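Local coordinates for protein transcriptional regulator, ROK family (Vibrio cholerae O1 biovar eltor, PDB 1Z05) that probably binds DNA as a zinc-containing transcriptional regulator of the ROK family, linked to carbohydrate metabolism and homologous to Escherichia coli Mlc, at residues A[236-241]-A[248-253]; A[217-222]-A[254-259]; A[229-234]-A[360-365]. All coordinates share one frame; numbering follows the deposited sequence.

Contact 1 of 3, residues A[236-241]-A[248-253]; sequences NSVLIS and AGIVLD
Ser237 to Ile240 run antiparallel to Ala248 to Val251, the strand axes 4.6 Å apart at 168°, with Ser237–Val251 and Leu239–Gly249 as hydrogen-bonded pairs and Val238–Ile250 and Ile240–Ala248 as non-hydrogen-bonded pairs between and beyond them. The straightest of the four bonds, Leu239 N to Gly249 O, spans 2.9 Å with 175° at the hydrogen. Gly249 O also accepts a hydrogen bond from a water that is bonded to Ser237 OG, so this one carbonyl is gripped twice while the water ties the serine hydroxyl to the opposite strand. With chi1 at 63°, OG lies between the backbone N and the carbonyl carbon of Ser237 and comes within 3.6 Å of Val251 CB.

The hairpin belongs to a sheet of strand order 3-2-1-4-5 in the actin-like ATPase (ASKHA) fold, where 237-242 is the central strand and 246-252 its antiparallel neighbour. On the sheet face of Val238 and Ile240, the methyl of Ala248 is met by methyls of two larger side chains: Val238 CG1 reaches Ala248 CB at 3.7 Å on the diagonal, and Ile240 CD1 folds back to the same CB, also at 3.7 Å. Val238 CG1 is also 4.3 Å from Ile250 CG1, a looser contact. This face is covered by helix 332-356, through Val352 on Val238, Ile349 on Ile240 and Phe356 on Ile250. On the other face Leu239 stands across from Gly249, which offers no side chain, and its branch packs instead on Trp221 and Ala222 of helix 217-228. Past the last bridge, Asn236 CA approaches Val251 O at 3.2 Å in a CA-H...O contact, and Leu252 packs on Ile264 of the second subunit.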
loop_
_atom_site.group_PDB
_atom_site.type_symbol
_atom_site.label_atom_id
_atom_site.label_comp_id
_atom_site.label_asym_id
_atom_site.label_seq_id
_atom_site.Cartn_x
_atom_site.Cartn_y
_atom_site.Cartn_z
ATOM N N ASN A 236 9.474 -6.271 2.143
ATOM C CA ASN A 236 8.076 -6.531 2.489
ATOM C C ASN A 236 7.984 -7.156 3.873
ATOM O O ASN A 236 8.332 -8.311 4.057
ATOM C CB ASN A 236 7.421 -7.449 1.450
ATOM C CG ASN A 236 7.449 -6.858 0.058
ATOM O OD1 ASN A 236 8.168 -7.336 -0.825
ATOM N ND2 ASN A 236 6.687 -5.793 -0.142
ATOM N N SER A 237 7.552 -6.368 4.851
ATOM C CA SER A 237 7.489 -6.831 6.228
ATOM C C SER A 237 6.325 -6.191 6.974
ATOM O O SER A 237 5.735 -5.195 6.515
ATOM C CB SER A 237 8.801 -6.508 6.959
ATOM O OG SER A 237 8.999 -5.103 7.021
ATOM N N VAL A 238 6.014 -6.756 8.141
ATOM C CA VAL A 238 4.992 -6.198 9.001
ATOM C C VAL A 238 5.542 -6.137 10.420
ATOM O O VAL A 238 6.086 -7.120 10.922
ATOM C CB VAL A 238 3.686 -7.028 8.964
ATOM C CG1 VAL A 238 2.609 -6.377 9.843
ATOM C CG2 VAL A 238 3.165 -7.155 7.529
ATOM N N LEU A 239 5.425 -4.965 11.035
ATOM C CA LEU A 239 5.723 -4.789 12.449
ATOM C C LEU A 239 4.409 -4.783 13.214
ATOM O O LEU A 239 3.520 -3.982 12.921
ATOM C CB LEU A 239 6.497 -3.481 12.687
ATOM C CG LEU A 239 6.636 -3.016 14.151
ATOM C CD1 LEU A 239 7.586 -3.898 14.943
ATOM C CD2 LEU A 239 7.081 -1.568 14.213
ATOM N N ILE A 240 4.283 -5.682 14.187
ATOM C CA ILE A 240 3.109 -5.698 15.048
ATOM C C ILE A 240 3.413 -5.039 16.384
ATOM O O ILE A 240 4.246 -5.520 17.169
ATOM C CB ILE A 240 2.509 -7.125 15.248
ATOM C CG1 ILE A 240 2.291 -7.822 13.890
ATOM C CG2 ILE A 240 1.226 -7.050 16.096
ATOM C CD1 ILE A 240 1.196 -7.191 13.010
ATOM N N SER A 241 2.742 -3.914 16.612
ATOM C CA SER A 241 2.894 -3.144 17.831
ATOM C C SER A 241 1.791 -3.523 18.806
ATOM O O SER A 241 0.610 -3.351 18.517
ATOM C CB SER A 241 2.875 -1.642 17.533
ATOM O OG SER A 241 2.855 -0.876 18.730
ATOM N N ALA A 248 -0.459 -2.594 13.023
ATOM C CA ALA A 248 0.541 -3.144 12.141
ATOM C C ALA A 248 1.133 -1.993 11.333
ATOM O O ALA A 248 0.398 -1.173 10.776
ATOM C CB ALA A 248 -0.070 -4.174 11.224
ATOM N N GLY A 249 2.459 -1.936 11.296
ATOM C CA GLY A 249 3.173 -1.025 10.421
ATOM C C GLY A 249 3.621 -1.873 9.252
ATOM O O GLY A 249 4.449 -2.767 9.406
ATOM N N ILE A 250 3.058 -1.597 8.083
ATOM C CA ILE A 250 3.239 -2.455 6.915
ATOM C C ILE A 250 4.235 -1.813 5.956
ATOM O O ILE A 250 4.032 -0.682 5.490
ATOM C CB ILE A 250 1.882 -2.718 6.217
ATOM C CG1 ILE A 250 0.931 -3.447 7.186
ATOM C CG2 ILE A 250 2.068 -3.531 4.929
ATOM C CD1 ILE A 250 -0.532 -3.108 6.988
ATOM N N VAL A 251 5.312 -2.543 5.680
ATOM C CA VAL A 251 6.289 -2.119 4.689
ATOM C C VAL A 251 6.054 -2.923 3.409
ATOM O O VAL A 251 6.094 -4.161 3.410
ATOM C CB VAL A 251 7.760 -2.238 5.210
ATOM C CG1 VAL A 251 8.776 -1.808 4.142
ATOM C CG2 VAL A 251 7.949 -1.407 6.466
ATOM N N LEU A 252 5.785 -2.203 2.325
ATOM C CA LEU A 252 5.589 -2.796 1.010
ATOM C C LEU A 252 6.529 -2.117 0.017
ATOM O O LEU A 252 6.540 -0.891 -0.096
ATOM C CB LEU A 252 4.124 -2.664 0.571
ATOM C CG LEU A 252 3.640 -3.266 -0.757
ATOM C CD1 LEU A 252 3.554 -4.786 -0.708
ATOM C CD2 LEU A 252 2.294 -2.677 -1.121
ATOM N N ASP A 253 7.331 -2.926 -0.679
ATOM C CA ASP A 253 8.354 -2.442 -1.634
ATOM C C ASP A 253 9.311 -1.419 -1.025
ATOM O O ASP A 253 9.682 -0.437 -1.673
ATOM C CB ASP A 253 7.710 -1.886 -2.915
ATOM C CG ASP A 253 6.724 -2.856 -3.548
ATOM O OD1 ASP A 253 7.005 -4.077 -3.589
ATOM O OD2 ASP A 253 5.656 -2.393 -4.009
HETATM O O HOH W 1 7.331 -3.609 8.973
#

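Contact 2 of 3, residues A[217-222]-A[254-259]; sequences DTRAWA and GRVLQG
The guanidinium of Arg219, whose aliphatic stem lies against Val256 and Gln258, is gripped from several sides. Arg219 NH2 donates to Ala248 O, on the strand that leads into 254-259. Its NH1 forms a salt bridge with Glu266 and a weak hydrogen bond with Gly262 O, so both terminal nitrogens are engaged beyond the two segments. The chain gets there by bending twice, at chi2 (93°) and chi3 (-122°), which folds the guanidinium back beside its own helix: Thr218 CB sits 4.0 Å above the guanidinium plane, over its centre.

Across the contact itself, carbon packs on carbon and on two backbone carbonyl oxygens. Arg219 and Val256 cross at about a right angle, and Val256 CG1 wedges against both the stem and the backbone, 3.8 Å from Arg219 CG and 3.5 Å from Arg219 O. With that methyl anti to the valine's backbone N, chi1 -179°, CG2 falls beside the N, and the two methyls straddle Arg219 O; Val256 CG2 also comes to Ala222 CB at 4.3 Å. Farther along, Leu257 O comes within 3.5 Å of Arg219 CG, and Gln258 CG is 4.0 Å from the same carbon. The side chain of Gln258, extended beyond CG, carries its amide on to Ser182, where OE1 has a weak hydrogen bond to OG.

Here the start of helix 217-228 rests on the short edge strand 255-256 and the chain following it, within the ASKHA fold. Leu257 also packs on Leu257 of the second subunit, so the edge of the sheet lies close to the subunit interface. The chemistry implies a division of labour in one arginine: its charge is probably balanced by Glu266, Ala248 O helps fix the direction of the guanidinium, and its methylenes pack between helix and strand.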
loop_
_atom_site.group_PDB
_atom_site.type_symbol
_atom_site.label_atom_id
_atom_site.label_comp_id
_atom_site.label_asym_id
_atom_site.label_seq_id
_atom_site.Cartn_x
_atom_site.Cartn_y
_atom_site.Cartn_z
ATOM N N ASP A 217 3.543 7.126 15.238
ATOM C CA ASP A 217 4.676 6.420 15.822
ATOM C C ASP A 217 4.851 4.981 15.363
ATOM O O ASP A 217 5.983 4.540 15.175
ATOM C CB ASP A 217 4.707 6.535 17.360
ATOM C CG ASP A 217 3.436 6.000 18.041
ATOM O OD1 ASP A 217 2.469 5.588 17.353
ATOM O OD2 ASP A 217 3.415 5.997 19.293
ATOM N N THR A 218 3.747 4.254 15.183
ATOM C CA THR A 218 3.820 2.848 14.767
ATOM C C THR A 218 4.365 2.718 13.339
ATOM O O THR A 218 5.180 1.838 13.043
ATOM C CB THR A 218 2.445 2.142 14.899
ATOM O OG1 THR A 218 2.058 2.136 16.281
ATOM C CG2 THR A 218 2.509 0.688 14.395
ATOM N N ARG A 219 3.906 3.610 12.471
ATOM C CA ARG A 219 4.327 3.623 11.087
ATOM C C ARG A 219 5.784 4.024 10.958
ATOM O O ARG A 219 6.519 3.417 10.184
ATOM C CB ARG A 219 3.423 4.533 10.251
ATOM C CG ARG A 219 2.242 3.778 9.646
ATOM C CD ARG A 219 1.013 3.845 10.526
ATOM N NE ARG A 219 0.542 2.517 10.901
ATOM C CZ ARG A 219 -0.291 2.274 11.914
ATOM N NH1 ARG A 219 -0.742 3.259 12.666
ATOM N NH2 ARG A 219 -0.663 1.032 12.191
ATOM N N ALA A 220 6.198 5.034 11.720
ATOM C CA ALA A 220 7.591 5.483 11.715
ATOM C C ALA A 220 8.523 4.444 12.349
ATOM O O ALA A 220 9.682 4.309 11.949
ATOM C CB ALA A 220 7.726 6.831 12.418
ATOM N N TRP A 221 8.014 3.718 13.339
ATOM C CA TRP A 221 8.757 2.627 13.941
ATOM C C TRP A 221 8.993 1.487 12.930
ATOM O O TRP A 221 10.092 0.946 12.850
ATOM C CB TRP A 221 8.022 2.158 15.201
ATOM C CG TRP A 221 8.628 1.044 15.978
ATOM C CD1 TRP A 221 9.900 0.530 15.876
ATOM C CD2 TRP A 221 7.985 0.315 17.025
ATOM N NE1 TRP A 221 10.066 -0.499 16.772
ATOM C CE2 TRP A 221 8.910 -0.649 17.495
ATOM C CE3 TRP A 221 6.708 0.370 17.604
ATOM C CZ2 TRP A 221 8.595 -1.550 18.527
ATOM C CZ3 TRP A 221 6.397 -0.529 18.631
ATOM C CH2 TRP A 221 7.340 -1.470 19.082
ATOM N N ALA A 222 7.981 1.138 12.142
ATOM C CA ALA A 222 8.175 0.123 11.094
ATOM C C ALA A 222 9.286 0.546 10.122
ATOM O O ALA A 222 10.090 -0.281 9.703
ATOM C CB ALA A 222 6.880 -0.146 10.350
ATOM N N GLY A 254 9.686 -1.632 0.234
ATOM C CA GLY A 254 10.664 -0.768 0.890
ATOM C C GLY A 254 10.125 0.498 1.519
ATOM O O GLY A 254 10.879 1.255 2.132
ATOM N N ARG A 255 8.820 0.732 1.388
ATOM C CA ARG A 255 8.183 1.907 1.996
ATOM C C ARG A 255 6.990 1.530 2.867
ATOM O O ARG A 255 6.264 0.574 2.578
ATOM C CB ARG A 255 7.768 2.935 0.927
ATOM C CG ARG A 255 8.920 3.647 0.237
ATOM C CD ARG A 255 8.413 4.796 -0.644
ATOM N NE ARG A 255 8.322 6.058 0.087
ATOM C CZ ARG A 255 9.339 6.906 0.238
ATOM N NH1 ARG A 255 10.527 6.625 -0.284
ATOM N NH2 ARG A 255 9.175 8.031 0.919
ATOM N N VAL A 256 6.806 2.287 3.941
ATOM C CA VAL A 256 5.719 2.051 4.883
ATOM C C VAL A 256 4.412 2.611 4.331
ATOM O O VAL A 256 4.387 3.719 3.789
ATOM C CB VAL A 256 6.024 2.707 6.243
ATOM C CG1 VAL A 256 4.902 2.455 7.241
ATOM C CG2 VAL A 256 7.349 2.177 6.786
ATOM N N LEU A 257 3.334 1.842 4.471
ATOM C CA LEU A 257 1.994 2.346 4.168
ATOM C C LEU A 257 1.491 3.210 5.315
ATOM O O LEU A 257 1.385 2.752 6.458
ATOM C CB LEU A 257 1.011 1.205 3.908
ATOM C CG LEU A 257 1.358 0.173 2.831
ATOM C CD1 LEU A 257 0.211 -0.817 2.675
ATOM C CD2 LEU A 257 1.675 0.841 1.489
ATOM N N GLN A 258 1.195 4.466 5.009
ATOM C CA GLN A 258 0.768 5.407 6.032
ATOM C C GLN A 258 -0.692 5.779 5.859
ATOM O O GLN A 258 -1.462 5.693 6.807
ATOM C CB GLN A 258 1.658 6.657 6.058
ATOM C CG GLN A 258 3.031 6.424 6.701
ATOM C CD GLN A 258 3.827 7.700 6.934
ATOM O OE1 GLN A 258 3.648 8.697 6.239
ATOM N NE2 GLN A 258 4.723 7.665 7.912
ATOM N N GLY A 259 -1.069 6.167 4.643
ATOM C CA GLY A 259 -2.403 6.675 4.371
ATOM C C GLY A 259 -2.494 8.131 4.785
ATOM O O GLY A 259 -1.599 8.649 5.457
#

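Contact 3 of 3, residues A[229-234]-A[360-365]; sequences GHSQDV and KILIGG
Lys360 reaches across to the loop 229-234 with a side chain that is extended beyond CG. CB rests on Val234 CG2 at 3.8 Å, the two side chains crossing at about a right angle. From CD onward the chain runs between two oxygens: CD passes Asp233 OD1 at 3.7 Å, and CE lies 3.4 Å from His230 O. At the tip, NZ donates to His230 O over 2.7 Å, from a position tilted 30° out of the carbonyl plane, and forms a salt bridge with Asp233 OD1 at 3.0 Å. In the conformer given here, that oxygen is met on its syn side, with only a weak bond to OD2. One ammonium thus links His230 and Asp233, two residues of the loop that flank Ser231 and Gln232; the loop folds as a type I turn from Ser231 to Val234. Beside it Leu362 adds a carbon contact, CD1 touching Ser231 CB at 3.9 Å, while its CD2 lies against the His230 carbonyl. The loop, joining helix 217-228 to strand 237-242, thereby lies over strand 360-364, which is flanked in its sheet by strands 237-242 and 395-398.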
loop_
_atom_site.group_PDB
_atom_site.type_symbol
_atom_site.label_atom_id
_atom_site.label_comp_id
_atom_site.label_asym_id
_atom_site.label_seq_id
_atom_site.Cartn_x
_atom_site.Cartn_y
_atom_site.Cartn_z
ATOM N N GLY A 229 16.879 -1.400 11.862
ATOM C CA GLY A 229 16.514 -2.450 12.805
ATOM C C GLY A 229 16.478 -3.846 12.233
ATOM O O GLY A 229 17.381 -4.256 11.496
ATOM N N HIS A 230 15.429 -4.586 12.568
ATOM C CA HIS A 230 15.427 -6.024 12.287
ATOM C C HIS A 230 14.642 -6.445 11.053
ATOM O O HIS A 230 14.310 -7.617 10.897
ATOM C CB HIS A 230 15.016 -6.817 13.527
ATOM C CG HIS A 230 16.102 -6.926 14.551
ATOM N ND1 HIS A 230 15.872 -7.363 15.837
ATOM C CD2 HIS A 230 17.424 -6.646 14.478
ATOM C CE1 HIS A 230 17.011 -7.367 16.507
ATOM N NE2 HIS A 230 17.965 -6.926 15.709
ATOM N N SER A 231 14.356 -5.493 10.174
ATOM C CA SER A 231 13.756 -5.825 8.891
ATOM C C SER A 231 14.532 -5.196 7.732
ATOM O O SER A 231 13.989 -4.997 6.651
ATOM C CB SER A 231 12.264 -5.457 8.851
ATOM O OG SER A 231 12.064 -4.055 8.834
ATOM N N GLN A 232 15.809 -4.910 7.961
ATOM C CA GLN A 232 16.686 -4.373 6.909
ATOM C C GLN A 232 16.862 -5.293 5.698
ATOM O O GLN A 232 17.125 -4.815 4.593
ATOM C CB GLN A 232 18.082 -4.072 7.459
ATOM C CG GLN A 232 18.150 -2.964 8.484
ATOM C CD GLN A 232 19.564 -2.750 8.976
ATOM O OE1 GLN A 232 20.407 -2.232 8.249
ATOM N NE2 GLN A 232 19.828 -3.144 10.211
ATOM N N ASP A 233 16.691 -6.594 5.935
ATOM C CA ASP A 233 16.957 -7.659 4.953
ATOM C C ASP A 233 15.808 -7.992 3.988
ATOM O O ASP A 233 15.971 -8.843 3.105
ATOM C CB ASP A 233 17.401 -8.940 5.680
ATOM C CG ASP A 233 16.333 -9.495 6.630
ATOM O OD1 ASP A 233 15.504 -8.717 7.157
ATOM O OD2 ASP A 233 16.335 -10.725 6.862
ATOM N N VAL A 234 14.652 -7.351 4.173
ATOM C CA VAL A 234 13.482 -7.551 3.288
ATOM C C VAL A 234 12.801 -6.238 2.904
ATOM O O VAL A 234 12.859 -5.264 3.647
ATOM C CB VAL A 234 12.417 -8.520 3.905
ATOM C CG1 VAL A 234 13.009 -9.918 4.171
ATOM C CG2 VAL A 234 11.804 -7.945 5.174
ATOM N N LYS A 360 8.481 -11.069 6.244
ATOM C CA LYS A 360 8.939 -11.076 7.635
ATOM C C LYS A 360 7.940 -10.429 8.580
ATOM O O LYS A 360 7.297 -9.436 8.231
ATOM C CB LYS A 360 10.298 -10.371 7.746
ATOM C CG LYS A 360 11.161 -10.854 8.895
ATOM C CD LYS A 360 12.553 -10.276 8.758
ATOM C CE LYS A 360 13.459 -10.753 9.864
ATOM N NZ LYS A 360 14.769 -10.066 9.773
ATOM N N ILE A 361 7.823 -10.999 9.780
ATOM C CA ILE A 361 6.958 -10.461 10.826
ATOM C C ILE A 361 7.810 -10.065 12.023
ATOM O O ILE A 361 8.565 -10.889 12.544
ATOM C CB ILE A 361 5.877 -11.487 11.304
ATOM C CG1 ILE A 361 5.068 -12.048 10.127
ATOM C CG2 ILE A 361 4.966 -10.858 12.381
ATOM C CD1 ILE A 361 4.326 -11.010 9.304
ATOM N N LEU A 362 7.683 -8.812 12.454
ATOM C CA LEU A 362 8.332 -8.372 13.692
ATOM C C LEU A 362 7.295 -8.072 14.759
ATOM O O LEU A 362 6.229 -7.524 14.468
ATOM C CB LEU A 362 9.196 -7.123 13.484
ATOM C CG LEU A 362 10.197 -6.983 12.338
ATOM C CD1 LEU A 362 11.102 -5.788 12.596
ATOM C CD2 LEU A 362 11.031 -8.214 12.160
ATOM N N ILE A 363 7.639 -8.416 15.995
ATOM C CA ILE A 363 6.800 -8.164 17.153
ATOM C C ILE A 363 7.487 -7.127 18.049
ATOM O O ILE A 363 8.656 -7.266 18.395
ATOM C CB ILE A 363 6.534 -9.488 17.941
ATOM C CG1 ILE A 363 5.948 -10.572 17.005
ATOM C CG2 ILE A 363 5.640 -9.240 19.148
ATOM C CD1 ILE A 363 4.516 -10.268 16.490
ATOM N N GLY A 364 6.759 -6.081 18.402
ATOM C CA GLY A 364 7.283 -5.059 19.290
ATOM C C GLY A 364 6.377 -4.812 20.479
ATOM O O GLY A 364 5.146 -4.790 20.345
ATOM N N GLY A 365 6.989 -4.599 21.637
ATOM C CA GLY A 365 6.247 -4.296 22.860
ATOM C C GLY A 365 6.841 -5.012 24.054
ATOM O O GLY A 365 7.673 -5.908 23.892
#

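Following the chain toward the C terminus, the first segment met is in helix 217-228, then comes the loop 229-234, then the hairpin of contact 1, whose segments are separated by six residues. Contact 2 encloses it, bringing 254-259 back to the start of the helix. Contact 3 encloses contact 1 as well, over a far longer excursion of 125 residues, and crosses contact 2, since 229-234 lies inside its loop and 360-365 beyond it. All three reach one sheet: Val238 and Ile240 make backbone bonds to Leu362, and Trp221 reaches Gly364, so hairpin, helix, loop and parallel strand share one block.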